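Local coordinates for protein Ribose/Galactose Isomerase (Vibrio parahaemolyticus, PDB 3ONO) that probably interconverts aldose and ketose sugar phosphates, as an isomerase of the LacAB/RpiB family, at residues I178-E181 with L182-T185; T190-Q193 with E194-A198. One frame throughout, in Å; residues are numbered along the deposited sequence.

Contact 1 of 2, residues I178-E181 with L182-T185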
ATOM      1  N   ILE A 178     -17.464  32.905  -2.678  1.00 18.19           N
ATOM      2  CA  ILE A 178     -16.828  32.296  -1.505  1.00 18.11           C
ATOM      3  C   ILE A 178     -16.771  33.354  -0.408  1.00 23.96           C
ATOM      4  O   ILE A 178     -16.716  34.536  -0.694  1.00 25.23           O
ATOM      5  CB  ILE A 178     -15.404  31.826  -1.853  1.00 20.31           C
ATOM      6  CG1 ILE A 178     -15.477  30.759  -2.951  1.00 20.02           C
ATOM      7  CG2 ILE A 178     -14.663  31.299  -0.599  1.00 22.29           C
ATOM      8  CD1 ILE A 178     -14.109  30.336  -3.477  1.00 20.13           C
ATOM      9  N   ASP A 179     -16.814  32.933   0.854  1.00 23.35           N
ATOM     10  CA  ASP A 179     -16.601  33.867   1.959  1.00 24.47           C
ATOM     11  C   ASP A 179     -15.320  34.621   1.676  1.00 22.03           C
ATOM     12  O   ASP A 179     -14.261  34.020   1.530  1.00 24.34           O
ATOM     13  CB  ASP A 179     -16.468  33.077   3.278  1.00 23.13           C
ATOM     14  CG  ASP A 179     -15.968  33.926   4.450  1.00 28.55           C
ATOM     15  OD1 ASP A 179     -16.123  35.169   4.458  1.00 27.28           O
ATOM     16  OD2 ASP A 179     -15.439  33.325   5.405  1.00 27.15           O
ATOM     17  N   GLN A 180     -15.403  35.948   1.559  1.00 23.72           N
ATOM     18  CA  GLN A 180     -14.214  36.665   1.110  1.00 21.47           C
ATOM     19  C   GLN A 180     -13.080  36.644   2.115  1.00 24.38           C
ATOM     20  O   GLN A 180     -11.923  36.852   1.756  1.00 24.75           O
ATOM     21  CB  GLN A 180     -14.556  38.109   0.689  1.00 22.07           C
ATOM     22  CG  GLN A 180     -15.499  38.186  -0.519  1.00 24.85           C
ATOM     23  CD  GLN A 180     -14.886  37.564  -1.772  1.00 29.90           C
ATOM     24  OE1 GLN A 180     -15.092  36.371  -2.062  1.00 29.74           O
ATOM     25  NE2 GLN A 180     -14.109  38.359  -2.503  1.00 23.67           N
ATOM     26  N   GLU A 181     -13.391  36.389   3.379  1.00 23.37           N
ATOM     27  CA  GLU A 181     -12.332  36.168   4.365  1.00 27.65           C
ATOM     28  C   GLU A 181     -11.423  34.997   3.930  1.00 27.96           C
ATOM     29  O   GLU A 181     -10.208  35.052   4.074  1.00 24.90           O
ATOM     30  CB  GLU A 181     -12.931  35.829   5.733  1.00 36.75           C
ATOM     31  CG  GLU A 181     -12.776  36.901   6.818  1.00 56.89           C
ATOM     32  CD  GLU A 181     -12.391  36.290   8.186  1.00 60.54           C
ATOM     33  OE1 GLU A 181     -13.295  35.907   8.984  1.00 41.50           O
ATOM     34  OE2 GLU A 181     -11.170  36.188   8.456  1.00 70.21           O
ATOM     35  N   LEU A 182     -12.037  33.938   3.425  1.00 24.45           N
ATOM     36  CA  LEU A 182     -11.266  32.782   2.969  1.00 22.47           C
ATOM     37  C   LEU A 182     -10.354  33.179   1.829  1.00 27.25           C
ATOM     38  O   LEU A 182      -9.196  32.797   1.812  1.00 24.89           O
ATOM     39  CB  LEU A 182     -12.168  31.649   2.500  1.00 26.10           C
ATOM     40  CG  LEU A 182     -12.967  30.881   3.544  1.00 24.08           C
ATOM     41  CD1 LEU A 182     -13.916  29.938   2.833  1.00 24.97           C
ATOM     42  CD2 LEU A 182     -12.042  30.090   4.491  1.00 25.38           C
ATOM     43  N   VAL A 183     -10.865  33.944   0.868  1.00 26.37           N
ATOM     44  CA  VAL A 183     -10.045  34.251  -0.295  1.00 24.80           C
ATOM     45  C   VAL A 183      -8.915  35.204   0.088  1.00 27.43           C
ATOM     46  O   VAL A 183      -7.781  35.053  -0.385  1.00 27.96           O
ATOM     47  CB  VAL A 183     -10.868  34.827  -1.452  1.00 27.02           C
ATOM     48  CG1 VAL A 183     -10.000  34.914  -2.707  1.00 26.78           C
ATOM     49  CG2 VAL A 183     -12.111  33.961  -1.701  1.00 23.33           C
ATOM     50  N   LYS A 184      -9.219  36.195   0.931  1.00 26.09           N
ATOM     51  CA  LYS A 184      -8.180  37.109   1.406  1.00 25.18           C
ATOM     52  C   LYS A 184      -7.042  36.347   2.082  1.00 28.14           C
ATOM     53  O   LYS A 184      -5.854  36.650   1.873  1.00 29.16           O
ATOM     54  CB  LYS A 184      -8.750  38.148   2.381  1.00 25.43           C
ATOM     55  CG  LYS A 184      -9.723  39.114   1.764  1.00 38.28           C
ATOM     56  CD  LYS A 184     -10.298  40.038   2.849  1.00 47.68           C
ATOM     57  CE  LYS A 184     -11.132  41.160   2.255  1.00 55.61           C
ATOM     58  NZ  LYS A 184     -12.430  40.656   1.735  1.00 61.07           N
ATOM     59  N   THR A 185      -7.403  35.368   2.900  1.00 25.91           N
ATOM     60  CA  THR A 185      -6.396  34.553   3.582  1.00 26.88           C
ATOM     61  C   THR A 185      -5.595  33.767   2.552  1.00 25.26           C
ATOM     62  O   THR A 185      -4.372  33.699   2.625  1.00 28.03           O
ATOM     63  CB  THR A 185      -7.033  33.598   4.604  1.00 27.05           C
ATOM     64  OG1 THR A 185      -7.611  34.375   5.673  1.00 32.59           O
ATOM     65  CG2 THR A 185      -5.966  32.626   5.174  1.00 28.18           C
TER
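Lys184 lies back over the first turn of helix 180-186 and follows the carbonyl of Gln180 almost to its tip. Its CB sits 3.5 Å from Gln180 O, CG closes to 3.2 Å of that oxygen, and CD moves off again to 3.7 Å. The chain stays extended until the last torsion, where a bend (chi4 72°) turns the ammonium inward and sets NZ 3.5 Å from Gln180 CB. In the backbone, Lys184 N gives Gln180 O a nearly straight bond of 2.9 Å, and Thr185 N repeats the pattern to Glu181 O.

Asp179 is the N-cap. Its OD1 accepts from Glu181 N at 3.2 Å, met from above the carboxylate plane, while its backbone O takes two weak bonds, from Leu182 N and Val183 N. Ile178 CG2 is wedged between Leu182 CD1 and Val183 CG2, 3.8 Å from each, its side chain crossing both at about a right angle. Ile178 packs on Val167 and Leu182 on Val163, both of the second subunit. Polar capping and apolar packing thus adjoin at this helix start: a carboxylate whose negative charge probably interacts favourably with the helix N-terminus, beside branched aliphatic groups packed against each other and the second subunit.

Contact 2 of 2, residues T190-Q193 with E194-A198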
ATOM      1  N   THR A 190       3.337  36.546   1.253  1.00 35.51           N
ATOM      2  CA  THR A 190       4.301  37.105   0.313  1.00 36.43           C
ATOM      3  C   THR A 190       4.716  36.093  -0.752  1.00 37.04           C
ATOM      4  O   THR A 190       4.856  36.455  -1.924  1.00 37.73           O
ATOM      5  CB  THR A 190       5.565  37.658   1.023  1.00 38.52           C
ATOM      6  OG1 THR A 190       6.169  36.621   1.808  1.00 46.30           O
ATOM      7  CG2 THR A 190       5.209  38.807   1.925  1.00 40.07           C
ATOM      8  N   GLN A 191       4.902  34.829  -0.367  1.00 30.73           N
ATOM      9  CA  GLN A 191       5.320  33.824  -1.355  1.00 32.53           C
ATOM     10  C   GLN A 191       4.201  33.549  -2.375  1.00 33.14           C
ATOM     11  O   GLN A 191       4.473  33.311  -3.550  1.00 33.78           O
ATOM     12  CB  GLN A 191       5.871  32.535  -0.712  1.00 33.18           C
ATOM     13  CG  GLN A 191       4.876  31.740   0.106  1.00 32.38           C
ATOM     14  CD  GLN A 191       4.864  32.142   1.565  1.00 34.87           C
ATOM     15  OE1 GLN A 191       5.200  33.279   1.912  1.00 34.39           O
ATOM     16  NE2 GLN A 191       4.484  31.206   2.435  1.00 32.82           N
ATOM     17  N   PHE A 192       2.943  33.611  -1.952  1.00 31.04           N
ATOM     18  CA  PHE A 192       1.855  33.431  -2.916  1.00 29.41           C
ATOM     19  C   PHE A 192       1.806  34.600  -3.891  1.00 34.11           C
ATOM     20  O   PHE A 192       1.749  34.420  -5.111  1.00 31.81           O
ATOM     21  CB  PHE A 192       0.492  33.303  -2.231  1.00 30.33           C
ATOM     22  CG  PHE A 192      -0.654  33.185  -3.204  1.00 29.74           C
ATOM     23  CD1 PHE A 192      -1.032  31.938  -3.690  1.00 31.49           C
ATOM     24  CD2 PHE A 192      -1.321  34.310  -3.660  1.00 32.39           C
ATOM     25  CE1 PHE A 192      -2.067  31.814  -4.595  1.00 28.85           C
ATOM     26  CE2 PHE A 192      -2.364  34.198  -4.571  1.00 31.33           C
ATOM     27  CZ  PHE A 192      -2.735  32.942  -5.039  1.00 29.34           C
ATOM     28  N   GLN A 193       1.815  35.808  -3.342  1.00 33.30           N
ATOM     29  CA  GLN A 193       1.695  37.004  -4.168  1.00 36.84           C
ATOM     30  C   GLN A 193       2.849  37.113  -5.167  1.00 38.69           C
ATOM     31  O   GLN A 193       2.647  37.494  -6.321  1.00 38.36           O
ATOM     32  CB  GLN A 193       1.597  38.247  -3.291  1.00 36.54           C
ATOM     33  CG  GLN A 193       0.283  38.320  -2.525  1.00 38.06           C
ATOM     34  CD  GLN A 193       0.248  39.455  -1.536  1.00 44.01           C
ATOM     35  OE1 GLN A 193       0.936  40.461  -1.710  1.00 48.11           O
ATOM     36  NE2 GLN A 193      -0.562  39.306  -0.488  1.00 41.20           N
ATOM     37  N   GLU A 194       4.050  36.754  -4.729  1.00 38.19           N
ATOM     38  CA  GLU A 194       5.215  36.871  -5.590  1.00 44.98           C
ATOM     39  C   GLU A 194       5.076  35.975  -6.815  1.00 43.62           C
ATOM     40  O   GLU A 194       5.404  36.379  -7.930  1.00 45.36           O
ATOM     41  CB  GLU A 194       6.491  36.527  -4.819  1.00 52.48           C
ATOM     42  CG  GLU A 194       7.766  36.810  -5.598  1.00 71.48           C
ATOM     43  CD  GLU A 194       9.022  36.395  -4.846  1.00 87.77           C
ATOM     44  OE1 GLU A 194       8.921  36.092  -3.635  1.00 91.92           O
ATOM     45  OE2 GLU A 194      10.109  36.372  -5.472  1.00 92.70           O
ATOM     46  N   CYS A 195       4.591  34.752  -6.603  1.00 34.92           N
ATOM     47  CA  CYS A 195       4.364  33.831  -7.705  1.00 31.26           C
ATOM     48  C   CYS A 195       3.225  34.355  -8.582  1.00 31.16           C
ATOM     49  O   CYS A 195       3.382  34.514  -9.789  1.00 35.47           O
ATOM     50  CB  CYS A 195       4.034  32.428  -7.168  1.00 30.99           C
ATOM     51  SG  CYS A 195       3.462  31.245  -8.416  1.00 35.66           S
ATOM     52  N   PHE A 196       2.086  34.650  -7.965  1.00 28.47           N
ATOM     53  CA  PHE A 196       0.905  35.041  -8.716  1.00 31.68           C
ATOM     54  C   PHE A 196       1.132  36.271  -9.597  1.00 34.50           C
ATOM     55  O   PHE A 196       0.898  36.248 -10.805  1.00 37.95           O
ATOM     56  CB  PHE A 196      -0.270  35.317  -7.773  1.00 32.32           C
ATOM     57  CG  PHE A 196      -1.483  35.834  -8.473  1.00 29.84           C
ATOM     58  CD1 PHE A 196      -2.232  35.000  -9.284  1.00 28.42           C
ATOM     59  CD2 PHE A 196      -1.868  37.171  -8.351  1.00 30.56           C
ATOM     60  CE1 PHE A 196      -3.360  35.485  -9.952  1.00 25.62           C
ATOM     61  CE2 PHE A 196      -2.990  37.658  -8.999  1.00 30.70           C
ATOM     62  CZ  PHE A 196      -3.740  36.833  -9.801  1.00 33.24           C
ATOM     63  N   PHE A 197       1.572  37.353  -8.982  1.00 34.50           N
ATOM     64  CA  PHE A 197       1.688  38.606  -9.718  1.00 35.78           C
ATOM     65  C   PHE A 197       2.752  38.572 -10.816  1.00 37.92           C
ATOM     66  O   PHE A 197       2.631  39.266 -11.832  1.00 42.00           O
ATOM     67  CB  PHE A 197       1.883  39.776  -8.757  1.00 38.05           C
ATOM     68  CG  PHE A 197       0.633  40.142  -8.010  1.00 35.74           C
ATOM     69  CD1 PHE A 197      -0.505  40.539  -8.693  1.00 35.59           C
ATOM     70  CD2 PHE A 197       0.590  40.084  -6.629  1.00 37.91           C
ATOM     71  CE1 PHE A 197      -1.659  40.877  -8.013  1.00 38.80           C
ATOM     72  CE2 PHE A 197      -0.557  40.412  -5.945  1.00 37.16           C
ATOM     73  CZ  PHE A 197      -1.690  40.815  -6.641  1.00 39.23           C
ATOM     74  N   ALA A 198       3.776  37.758 -10.618  1.00 38.07           N
ATOM     75  CA  ALA A 198       4.849  37.616 -11.589  1.00 40.21           C
ATOM     76  C   ALA A 198       4.418  36.832 -12.821  1.00 43.82           C
ATOM     77  O   ALA A 198       4.967  37.018 -13.910  1.00 45.42           O
ATOM     78  CB  ALA A 198       6.052  36.946 -10.944  1.00 44.21           C
TER
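Phe192 and Phe196 stand one turn apart on the alpha-helix 190-199, part of the helical layer of an alpha-beta-alpha sandwich, and their side chains run side by side in the same direction. Both have CG trans to the backbone N (chi1 177° and 175°), which carries the two rings off the same side of the helix. The touch is between the Phe192 ring and the root of the other side chain: Phe192 CE2 lies 4.0 Å from Phe196 CB. Beyond the pair, Ile60 of helix 51-63 touches both phenylalanines.

Gln193 and Phe197 form the next pair in this i to i+4 pattern. Each swings CG beside its own backbone N, opposite the carbonyl carbon, and the two chains again travel together. Gln193 CB approaches Phe197 CD2 to 3.9 Å, and Gln193 CG lies 4.1 Å from Phe197 CE2, while the amide stands 81° to the ring. Gln193 continues extended to give its NE2 to Val187 O. Gln191, facing another way, uses its NE2 on Asp46 OD2 and Gly40 O.

Along the backbone, Phe196 N to Phe192 O and Phe197 N to Gln193 O are both 2.9 Å, whereas Cys195 N to Gln191 O is weak at 3.4 Å. The two neighbouring rings at the far end also meet: Phe196 CD2 sits over the centre of one face of the Phe197 ring, 3.6 Å above its plane.

In the fold
Both contacts come late in the chain, after the five-stranded parallel sheet is complete. Contact 1 opens helix 180-186 just after helix 171-177; contact 2 follows on helix 190-199. They lie in series and neither nests in nor crosses the other. Contact 1 ties the residues leading into helix 180-186 to its first turn; contact 2 joins successive turns of helix 190-199; neither closes a long loop. Their centres are about 17 Å apart and their nearest atoms about 6 Å, without touching. What they share is surroundings: side chains from both pack on helix 51-63 and on the C-terminal helix 203-212. Contact 1 additionally reaches the second subunit, whereas contact 2 meets no other chain of the four-chain assembly.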